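Local coordinates for protein putative glycoside hydrolase (Parabacteroides distasonis ATCC 8503, PDB 3GYC) that probably hydrolyses glycosidic bonds, as a putative glycoside hydrolase of a cellulase-like TIM-barrel family, at residues A[227-232]-A[383-388]; A[243-248]-A[266-271]; A[249-254]-A[309-314]; A[288-293]-A[299-304]. All coordinates share one frame; numbering follows the deposited sequence. Where two conformers were deposited one is given.

Interaction 1 (A[227-232]-A[383-388])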
# COMPACT_ATOMS: atom_id res chain seq x y z
N PHE A 227 13.76 13.35 5.27
CA PHE A 227 12.44 14.01 5.27
C PHE A 227 11.25 13.03 5.25
O PHE A 227 10.09 13.47 5.31
CB PHE A 227 12.32 14.99 4.08
CG PHE A 227 12.62 14.38 2.73
CD1 PHE A 227 11.67 13.65 2.06
CD2 PHE A 227 13.86 14.53 2.16
CE1 PHE A 227 11.95 13.06 0.81
CE2 PHE A 227 14.16 13.95 0.92
CZ PHE A 227 13.19 13.22 0.24
N LEU A 228 11.52 11.73 5.09
CA LEU A 228 10.47 10.70 5.17
C LEU A 228 10.37 10.28 6.64
O LEU A 228 11.39 10.03 7.28
CB LEU A 228 10.84 9.50 4.32
CG LEU A 228 11.00 9.78 2.83
CD1 LEU A 228 11.55 8.56 2.09
CD2 LEU A 228 9.68 10.24 2.23
N ASP A 229 9.16 10.22 7.17
CA ASP A 229 8.94 9.85 8.59
C ASP A 229 8.91 8.33 8.80
O ASP A 229 9.04 7.84 9.92
CB ASP A 229 7.62 10.46 9.09
CG ASP A 229 7.67 11.99 9.22
OD1 ASP A 229 8.78 12.53 9.52
OD2 ASP A 229 6.59 12.69 9.07
N LEU A 230 8.65 7.60 7.71
CA LEU A 230 8.60 6.15 7.67
C LEU A 230 8.82 5.67 6.24
O LEU A 230 8.76 6.46 5.30
CB LEU A 230 7.26 5.61 8.17
CG LEU A 230 5.99 6.05 7.47
CD1 LEU A 230 4.98 4.89 7.27
CD2 LEU A 230 5.32 7.23 8.20
N TYR A 231 9.06 4.38 6.05
CA TYR A 231 9.18 3.86 4.72
C TYR A 231 8.05 2.84 4.55
O TYR A 231 7.82 1.99 5.45
CB TYR A 231 10.54 3.16 4.43
CG TYR A 231 11.81 3.88 4.80
CD1 TYR A 231 11.89 5.27 4.82
CD2 TYR A 231 12.97 3.15 5.07
CE1 TYR A 231 13.08 5.90 5.17
CE2 TYR A 231 14.16 3.78 5.38
CZ TYR A 231 14.21 5.15 5.41
OH TYR A 231 15.38 5.74 5.74
N GLU A 232 7.32 2.95 3.44
CA GLU A 232 6.28 1.99 3.09
C GLU A 232 6.85 1.32 1.85
O GLU A 232 6.83 1.92 0.80
CB GLU A 232 4.92 2.68 2.86
CG GLU A 232 3.68 1.76 3.10
CD GLU A 232 3.16 0.99 1.88
OE1 GLU A 232 2.77 1.65 0.89
OE2 GLU A 232 3.07 -0.26 1.92
N ASN A 383 14.14 8.52 19.50
CA ASN A 383 13.79 8.63 18.09
C ASN A 383 12.49 9.44 18.02
O ASN A 383 11.40 8.90 18.07
CB ASN A 383 13.66 7.22 17.46
CG ASN A 383 13.66 7.26 15.94
OD1 ASN A 383 13.33 8.27 15.37
ND2 ASN A 383 14.03 6.15 15.30
N GLU A 384 12.64 10.76 17.93
CA GLU A 384 11.51 11.66 17.79
C GLU A 384 10.79 11.48 16.45
O GLU A 384 9.59 11.59 16.40
CB GLU A 384 11.93 13.14 17.99
CG GLU A 384 12.30 13.48 19.46
N VAL A 385 11.51 11.21 15.35
CA VAL A 385 10.82 11.04 14.07
C VAL A 385 9.87 9.82 14.17
O VAL A 385 8.68 9.93 13.85
CB VAL A 385 11.77 10.93 12.84
CG1 VAL A 385 10.95 10.65 11.55
CG2 VAL A 385 12.63 12.21 12.71
N ALA A 386 10.40 8.68 14.64
CA ALA A 386 9.61 7.47 14.76
C ALA A 386 8.47 7.64 15.74
O ALA A 386 7.41 7.03 15.56
CB ALA A 386 10.49 6.28 15.17
N ALA A 387 8.68 8.44 16.79
CA ALA A 387 7.65 8.66 17.80
C ALA A 387 6.39 9.25 17.18
O ALA A 387 5.33 9.08 17.74
CB ALA A 387 8.14 9.55 18.94
N LYS A 388 6.50 9.96 16.05
CA LYS A 388 5.30 10.53 15.40
C LYS A 388 4.33 9.43 15.01
O LYS A 388 3.11 9.59 15.18
CB LYS A 388 5.64 11.41 14.20
CG LYS A 388 6.33 12.70 14.59
CD LYS A 388 6.49 13.72 13.44
CE LYS A 388 7.38 13.18 12.34
NZ LYS A 388 7.86 14.27 11.36
O HOH W 1 7.27 8.46 12.14
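Asp229 and Lys388 form a salt bridge, and Val385 packs alongside it. In this way residues 227-232, which lead into strand 231-232, meet the start of helix 384-390. Lys388 NZ lies 2.7 Å from Asp229 OD1 and 3.1 Å from Asp229 OD2, and it meets OD1 from above the carboxylate plane, 41° out of it. A bend at chi3 (-64°) turns the end of the lysine chain toward the aspartate, so that its CE also comes close to the carboxylate. Val385, one turn earlier on the helix, points at the loop and sets its CG1 methyl 3.7 Å from Asp229 CA and 3.5 Å from Asp229 OD1. A branched residue suits this place because it covers the root of the aspartate while the longer lysine takes the charge. Beside these side chains a water donates to both Asp229 O (2.9 Å) and Val385 O (2.7 Å), linking the backbones. Just before the helix, Asn383 is its N-cap, its OD1 accepting from Ala386 N. The other carboxylate oxygen, Asp229 OD2, takes a salt bridge from Arg200 and a hydrogen bond from Phe208 N. The buried carboxylate of Asp229 is thus shared by two cations and a backbone N-H, which would probably keep it ionised and hold it still where the C-terminal helix packs at the N-terminal end of a barrel strand.

Interaction 2 (A[243-248]-A[266-271])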
# COMPACT_ATOMS: atom_id res chain seq x y z
N GLY A 243 13.23 -9.76 -11.24
CA GLY A 243 11.96 -10.36 -11.63
C GLY A 243 12.11 -11.74 -12.23
O GLY A 243 11.36 -12.08 -13.13
N GLU A 244 13.04 -12.53 -11.70
CA GLU A 244 13.35 -13.86 -12.21
C GLU A 244 12.12 -14.76 -12.29
O GLU A 244 11.88 -15.38 -13.31
CB GLU A 244 14.44 -14.55 -11.36
CG GLU A 244 14.86 -15.93 -11.88
CD GLU A 244 15.78 -16.65 -10.92
OE1 GLU A 244 16.33 -15.99 -9.99
OE2 GLU A 244 15.93 -17.87 -11.06
N PHE A 245 11.37 -14.84 -11.21
CA PHE A 245 10.18 -15.67 -11.19
C PHE A 245 9.23 -15.38 -12.38
O PHE A 245 8.81 -16.28 -13.11
CB PHE A 245 9.42 -15.46 -9.88
CG PHE A 245 8.26 -16.38 -9.72
CD1 PHE A 245 8.45 -17.69 -9.35
CD2 PHE A 245 6.97 -15.93 -9.96
CE1 PHE A 245 7.38 -18.56 -9.21
CE2 PHE A 245 5.90 -16.80 -9.84
CZ PHE A 245 6.10 -18.11 -9.45
N TYR A 246 8.90 -14.11 -12.56
CA TYR A 246 7.97 -13.73 -13.61
C TYR A 246 8.57 -13.93 -15.01
O TYR A 246 7.81 -14.27 -15.95
CB TYR A 246 7.43 -12.31 -13.42
CG TYR A 246 6.31 -12.17 -12.42
CD1 TYR A 246 5.38 -13.17 -12.24
CD2 TYR A 246 6.09 -10.98 -11.76
CE1 TYR A 246 4.32 -13.03 -11.38
CE2 TYR A 246 5.01 -10.83 -10.91
CZ TYR A 246 4.12 -11.88 -10.74
OH TYR A 246 3.05 -11.80 -9.92
N LYS A 247 9.88 -13.76 -15.16
CA LYS A 247 10.54 -14.01 -16.46
C LYS A 247 10.40 -15.48 -16.79
O LYS A 247 10.14 -15.84 -17.93
CB LYS A 247 12.01 -13.58 -16.48
CG LYS A 247 12.23 -12.05 -16.51
CD LYS A 247 13.70 -11.72 -16.37
CE LYS A 247 13.97 -10.23 -16.35
NZ LYS A 247 15.37 -9.95 -15.83
N LEU A 248 10.56 -16.34 -15.79
CA LEU A 248 10.37 -17.77 -15.98
C LEU A 248 8.91 -18.16 -16.31
O LEU A 248 8.67 -18.97 -17.21
CB LEU A 248 10.84 -18.55 -14.75
CG LEU A 248 12.37 -18.66 -14.56
CD1 LEU A 248 12.67 -19.17 -13.16
CD2 LEU A 248 13.02 -19.54 -15.64
N LYS A 266 -0.43 -21.83 -16.18
CA LYS A 266 0.38 -22.91 -16.72
C LYS A 266 1.68 -23.17 -15.95
O LYS A 266 2.02 -24.33 -15.71
CB LYS A 266 0.72 -22.63 -18.18
CG LYS A 266 1.45 -23.77 -18.93
N ASN A 267 2.35 -22.09 -15.54
CA ASN A 267 3.69 -22.15 -14.98
C ASN A 267 4.02 -21.68 -13.58
O ASN A 267 5.01 -22.11 -13.05
CB ASN A 267 4.57 -21.29 -15.88
CG ASN A 267 4.48 -21.70 -17.29
OD1 ASN A 267 4.31 -22.89 -17.58
ND2 ASN A 267 4.55 -20.73 -18.20
N ALA A 268 3.24 -20.78 -12.99
CA ALA A 268 3.64 -20.19 -11.72
C ALA A 268 3.90 -21.22 -10.62
O ALA A 268 4.99 -21.24 -10.02
CB ALA A 268 2.62 -19.12 -11.27
N GLU A 269 2.91 -22.05 -10.33
CA GLU A 269 3.07 -23.04 -9.31
C GLU A 269 4.24 -23.96 -9.64
O GLU A 269 5.08 -24.22 -8.76
CB GLU A 269 1.82 -23.86 -9.12
CG GLU A 269 1.93 -24.75 -7.90
CD GLU A 269 0.71 -25.60 -7.67
OE1 GLU A 269 -0.18 -25.66 -8.56
OE2 GLU A 269 0.66 -26.22 -6.59
N ARG A 270 4.29 -24.45 -10.88
CA ARG A 270 5.39 -25.34 -11.32
C ARG A 270 6.74 -24.70 -11.05
O ARG A 270 7.60 -25.33 -10.45
CB ARG A 270 5.30 -25.70 -12.82
CG ARG A 270 6.52 -26.50 -13.33
CD ARG A 270 6.58 -26.64 -14.87
NE ARG A 270 6.53 -25.33 -15.54
CZ ARG A 270 7.60 -24.60 -15.85
NH1 ARG A 270 8.83 -25.05 -15.60
NH2 ARG A 270 7.43 -23.42 -16.45
N VAL A 271 6.93 -23.47 -11.52
CA VAL A 271 8.19 -22.75 -11.33
C VAL A 271 8.55 -22.63 -9.85
O VAL A 271 9.71 -22.80 -9.48
CB VAL A 271 8.15 -21.37 -12.02
CG1 VAL A 271 9.31 -20.47 -11.55
CG2 VAL A 271 8.18 -21.56 -13.55
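Phe245 reaches across from helix 243-248 and brings its ring against a methyl of Val271 on helix 266-271. The two axes are 9.8 Å apart, with N-to-C directions at 131°. With CG anti to the backbone N (chi1 -174°), the ring extends toward helix 266-271. Val271 CG1 meets it obliquely, 3.6 Å from Phe245 CE1 and just as far from CD1. The far end of the ring meets helix 266-271 differently: Phe245 CZ brings its edge to Ala268 O at 3.4 Å, near the ring plane, and lies 4.1 Å from Ala268 CB. A residue as small as alanine suits a spot where the ring comes so near the helix backbone. Leu248, one turn on from Phe245, packs its CD1 3.9 Å from Val271 CG1, so the valine methyl sits against both side chains. Replacing Phe245 by an alanine would probably open a gap between the helices and leave Val271 CG1 and Ala268 without the ring that packs on them. Around the pair, Trp279 of helix 276-297 meets the Phe245 ring edge-to-face and also touches Leu248, while Trp322 of helix 321-337 packs against both Phe245 and Ala268.

Interaction 3 (A[249-254]-A[309-314])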
# COMPACT_ATOMS: atom_id res chain seq x y z
N VAL A 249 7.97 -17.59 -15.59
CA VAL A 249 6.56 -17.88 -15.73
C VAL A 249 5.99 -17.33 -17.02
O VAL A 249 5.11 -17.95 -17.62
CB VAL A 249 5.78 -17.32 -14.53
CG1 VAL A 249 4.23 -17.32 -14.76
CG2 VAL A 249 6.14 -18.10 -13.28
N GLY A 250 6.49 -16.17 -17.44
CA GLY A 250 5.95 -15.48 -18.59
C GLY A 250 4.85 -14.48 -18.24
O GLY A 250 3.89 -14.34 -18.99
N TYR A 251 4.99 -13.79 -17.12
CA TYR A 251 4.01 -12.79 -16.66
C TYR A 251 4.54 -11.37 -16.85
O TYR A 251 5.58 -11.03 -16.31
CB TYR A 251 3.65 -13.01 -15.20
CG TYR A 251 2.48 -12.15 -14.77
CD1 TYR A 251 1.19 -12.44 -15.23
CD2 TYR A 251 2.66 -10.99 -14.00
CE1 TYR A 251 0.12 -11.66 -14.89
CE2 TYR A 251 1.58 -10.21 -13.63
CZ TYR A 251 0.31 -10.55 -14.10
OH TYR A 251 -0.78 -9.82 -13.83
N GLY A 252 3.80 -10.51 -17.55
CA GLY A 252 4.23 -9.15 -17.84
C GLY A 252 3.29 -8.05 -17.40
O GLY A 252 3.28 -6.98 -17.98
N TYR A 253 2.47 -8.32 -16.38
CA TYR A 253 1.55 -7.36 -15.80
C TYR A 253 0.56 -6.76 -16.82
O TYR A 253 0.09 -5.65 -16.62
CB TYR A 253 2.30 -6.24 -15.08
CG TYR A 253 3.34 -6.67 -14.06
CD1 TYR A 253 4.64 -6.92 -14.45
CD2 TYR A 253 3.04 -6.73 -12.71
CE1 TYR A 253 5.61 -7.26 -13.53
CE2 TYR A 253 4.00 -7.07 -11.78
CZ TYR A 253 5.28 -7.35 -12.19
OH TYR A 253 6.27 -7.70 -11.29
N ASN A 254 0.21 -7.50 -17.86
CA ASN A 254 -0.70 -6.98 -18.87
C ASN A 254 -2.04 -6.56 -18.22
O ASN A 254 -2.64 -7.29 -17.43
CB ASN A 254 -0.91 -7.95 -20.01
CG ASN A 254 -1.45 -7.27 -21.24
OD1 ASN A 254 -2.62 -6.86 -21.28
ND2 ASN A 254 -0.60 -7.09 -22.22
N LEU A 309 3.37 -13.21 -4.94
CA LEU A 309 3.08 -12.79 -6.30
C LEU A 309 2.49 -11.40 -6.22
O LEU A 309 1.77 -11.06 -5.27
CB LEU A 309 2.13 -13.77 -7.02
CG LEU A 309 2.82 -14.79 -7.93
CD1 LEU A 309 3.68 -15.77 -7.17
CD2 LEU A 309 1.81 -15.54 -8.80
N VAL A 310 2.77 -10.59 -7.24
CA VAL A 310 2.21 -9.25 -7.28
C VAL A 310 0.70 -9.27 -7.65
O VAL A 310 -0.13 -8.67 -6.96
CB VAL A 310 3.00 -8.33 -8.25
CG1 VAL A 310 2.43 -6.92 -8.27
CG2 VAL A 310 4.45 -8.29 -7.84
N ASP A 311 0.37 -10.00 -8.70
CA ASP A 311 -1.01 -10.10 -9.22
C ASP A 311 -1.52 -11.54 -9.07
O ASP A 311 -0.82 -12.51 -9.39
CB ASP A 311 -1.02 -9.75 -10.70
CG ASP A 311 -0.63 -8.30 -10.98
OD1 ASP A 311 -0.69 -7.51 -10.05
OD2 ASP A 311 -0.31 -7.97 -12.17
N TYR A 312 -2.72 -11.70 -8.54
CA TYR A 312 -3.35 -12.99 -8.39
C TYR A 312 -4.80 -12.73 -8.21
O TYR A 312 -5.18 -11.61 -7.92
CB TYR A 312 -2.84 -13.72 -7.13
CG TYR A 312 -2.75 -15.25 -7.32
CD1 TYR A 312 -1.88 -15.79 -8.27
CD2 TYR A 312 -3.49 -16.14 -6.54
CE1 TYR A 312 -1.71 -17.19 -8.44
CE2 TYR A 312 -3.35 -17.56 -6.71
CZ TYR A 312 -2.46 -18.08 -7.69
OH TYR A 312 -2.27 -19.46 -7.87
N LYS A 313 -5.62 -13.74 -8.41
CA LYS A 313 -7.06 -13.57 -8.27
C LYS A 313 -7.72 -14.93 -8.16
O LYS A 313 -7.12 -15.93 -8.46
CB LYS A 313 -7.66 -12.83 -9.49
CG LYS A 313 -7.43 -13.48 -10.83
CD LYS A 313 -7.77 -12.51 -11.98
CE LYS A 313 -7.57 -13.10 -13.35
NZ LYS A 313 -7.93 -12.12 -14.43
N ASP A 314 -8.97 -14.92 -7.70
CA ASP A 314 -9.80 -16.12 -7.72
C ASP A 314 -10.02 -16.48 -9.20
O ASP A 314 -10.52 -15.67 -9.97
CB ASP A 314 -11.14 -15.82 -7.08
CG ASP A 314 -11.04 -15.57 -5.59
OD1 ASP A 314 -10.12 -16.12 -4.92
OD2 ASP A 314 -11.95 -14.86 -5.07
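The Tyr251 and Tyr253 rings both turn toward Asp311, each standing nearly upright to its carboxylate, at 81° and 87° respectively. On one face of Tyr251 lies the backbone N of Tyr253, 3.4 Å above the plane and displaced toward the rim; at the edge, in the ring plane, is Asp311 OD2. The edge of Tyr253 carries Val310, whose CG1 is 3.8 Å from Tyr253 CE2, while Asp311 OD2 approaches Tyr253 CD2 obliquely at 3.6 Å. The polar link is a short bond of 2.5 Å from Tyr251 OH to Asp311 OD2, received on the anti lone pair, away from the other carboxylate oxygen. Tyrosine fits here because its ring is long enough to reach from the loop and deliver a hydroxyl to a buried acid; chi1 near 180° (-170°) swings the Tyr251 ring out toward it.

Segment 309-314 lies in the loop after strand 301-303 of the TIM barrel, and 249-254 between helices 240-249 and 259-273, in the connection after strand 231-232; active sites of this fold lie at this C-terminal side of the strands, although no catalytic part is known for these residues. A phenylalanine in place of Tyr251 would probably leave Asp311 OD2 without this hydroxyl donor and the carboxylate freer to turn. Tyr253 directs its own hydroxyl elsewhere, to Gln239 NE2.

Interaction 4 (A[288-293]-A[299-304])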
# COMPACT_ATOMS: atom_id res chain seq x y z
N GLU A 288 15.29 -9.00 5.19
CA GLU A 288 16.35 -8.77 6.17
C GLU A 288 17.17 -7.54 5.77
O GLU A 288 17.50 -6.71 6.62
CB GLU A 288 17.26 -9.99 6.30
CG GLU A 288 16.58 -11.27 6.83
CD GLU A 288 16.07 -11.19 8.29
OE1 GLU A 288 16.36 -10.20 9.02
OE2 GLU A 288 15.37 -12.14 8.70
N LEU A 289 17.49 -7.43 4.48
CA LEU A 289 18.22 -6.27 3.94
C LEU A 289 17.44 -4.97 4.22
O LEU A 289 18.01 -3.98 4.72
CB LEU A 289 18.50 -6.45 2.45
CG LEU A 289 19.27 -5.31 1.74
CD1 LEU A 289 20.64 -5.00 2.37
CD2 LEU A 289 19.40 -5.64 0.27
N MSE A 290 16.14 -4.98 3.92
CA MSE A 290 15.31 -3.79 4.18
C MSE A 290 15.35 -3.41 5.66
O MSE A 290 15.53 -2.25 5.99
CB MSE A 290 13.87 -4.04 3.72
CG MSE A 290 12.88 -2.87 3.92
SE MSE A 290 13.18 -1.34 2.75
CE MSE A 290 14.40 -0.24 3.81
N ALA A 291 15.17 -4.39 6.54
CA ALA A 291 15.20 -4.12 7.98
C ALA A 291 16.54 -3.48 8.37
O ALA A 291 16.56 -2.56 9.20
CB ALA A 291 14.94 -5.41 8.78
N SER A 292 17.64 -3.92 7.76
CA SER A 292 18.96 -3.40 8.07
C SER A 292 19.13 -1.94 7.73
O SER A 292 19.79 -1.20 8.45
CB SER A 292 20.04 -4.14 7.28
OG SER A 292 20.43 -5.29 7.98
N VAL A 293 18.62 -1.59 6.57
CA VAL A 293 18.69 -0.24 6.06
C VAL A 293 17.83 0.64 6.96
O VAL A 293 18.23 1.76 7.34
CB VAL A 293 18.20 -0.20 4.59
CG1 VAL A 293 17.96 1.23 4.14
CG2 VAL A 293 19.21 -0.92 3.67
N ARG A 299 14.34 4.44 10.93
CA ARG A 299 13.00 4.73 10.43
C ARG A 299 12.11 3.52 10.54
O ARG A 299 12.57 2.39 10.30
CB ARG A 299 13.09 5.19 8.97
CG ARG A 299 13.69 6.56 8.80
CD ARG A 299 12.79 7.62 9.41
NE ARG A 299 13.28 8.97 9.19
CZ ARG A 299 14.22 9.56 9.92
NH1 ARG A 299 14.83 8.92 10.91
NH2 ARG A 299 14.56 10.81 9.64
N PRO A 300 10.83 3.73 10.87
CA PRO A 300 9.92 2.60 10.96
C PRO A 300 9.50 2.14 9.58
O PRO A 300 9.53 2.92 8.64
CB PRO A 300 8.73 3.12 11.75
CG PRO A 300 8.83 4.59 11.73
CD PRO A 300 10.24 4.97 11.41
N LEU A 301 9.16 0.87 9.47
CA LEU A 301 8.73 0.30 8.22
C LEU A 301 7.28 -0.12 8.22
O LEU A 301 6.75 -0.60 9.24
CB LEU A 301 9.58 -0.93 7.88
CG LEU A 301 11.02 -0.67 7.48
CD1 LEU A 301 11.73 -1.99 7.19
CD2 LEU A 301 11.06 0.27 6.29
N VAL A 302 6.64 0.06 7.07
CA VAL A 302 5.32 -0.47 6.84
C VAL A 302 5.37 -1.17 5.47
O VAL A 302 6.01 -0.68 4.55
CB VAL A 302 4.17 0.62 6.83
CG1 VAL A 302 2.82 -0.02 6.40
CG2 VAL A 302 4.02 1.32 8.19
N THR A 303 4.72 -2.32 5.32
CA THR A 303 4.61 -2.99 4.03
C THR A 303 3.15 -3.40 3.89
O THR A 303 2.61 -4.09 4.76
CB THR A 303 5.59 -4.22 3.88
OG1 THR A 303 6.95 -3.76 3.79
CG2 THR A 303 5.26 -5.03 2.59
N THR A 304 2.48 -2.93 2.81
CA THR A 304 1.08 -3.27 2.55
C THR A 304 0.92 -4.04 1.23
O THR A 304 -0.17 -4.53 0.94
CB THR A 304 0.17 -2.01 2.50
OG1 THR A 304 0.55 -1.18 1.39
CG2 THR A 304 0.26 -1.22 3.84
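Met290 and Leu301 pack helix to strand within a beta-alpha-beta unit of the TIM barrel: strand 231-232 is followed, through intervening helices, by helix 276-297, which leads into the neighbouring parallel strand 301-303. Such a helix covers the outside of the barrel wall, and the contact is the plain apolar packing that joins the two layers. Leu301 points from the strand toward the helix, whereas its neighbour Val302 packs against Glu232 and Val341 of the adjacent strands. Met290, built as selenomethionine, a label introduced in the protein, points back at the strand, and an extended first torsion (chi1 -180°) carries its CG toward Leu301. The closest approach is from Met290 CG to Leu301 CD1, at 3.6 Å. From there the methionine chain bends at chi2 and again at chi3, folding its end round beside the leucine instead of running straight on, and the two side chains meet at a slant. A flexible, unbranched chain suits this position, since it can bend to the shape of the branched leucine while also touching Tyr231, Tyr220 and His233. Ala291, next on the helix, contributes little side chain of its own; its smallness lets the leucine methyl come near the helix backbone, with Leu301 CD1 4.1 Å from Ala291 CA and 4.0 Å from Met290 O. Trp340 of strand 340-343 touches both Ala291 and Leu301 nearby. The second branch of the leucine makes a looser contact, with Leu301 CD2 lying 4.2 Å from the terminal methyl CE of Met290.

In the fold
Five strands of the barrel precede the first of these contacts in the chain. Interaction 1 then opens at residues 227-232 and closes at the C-terminal helix, so its long loop encloses the other three. Interaction 2 opens next, and before it closes at 266-271 interaction 3 has opened at 249-254; the two therefore cross, and they touch directly. Interaction 4 follows interaction 2 in series and is nested within interaction 3. Interactions 1 and 4 meet on neighbouring strands 231-232 and 301-303, interaction 4 joining the wall to an outer helix and interaction 1 the loop before strand 231-232 to the C-terminal helix. Interactions 2 and 3 lie across the chain's centre from interaction 1, joining helices 240-249 and 259-273 and loops at the strands' C-terminal side.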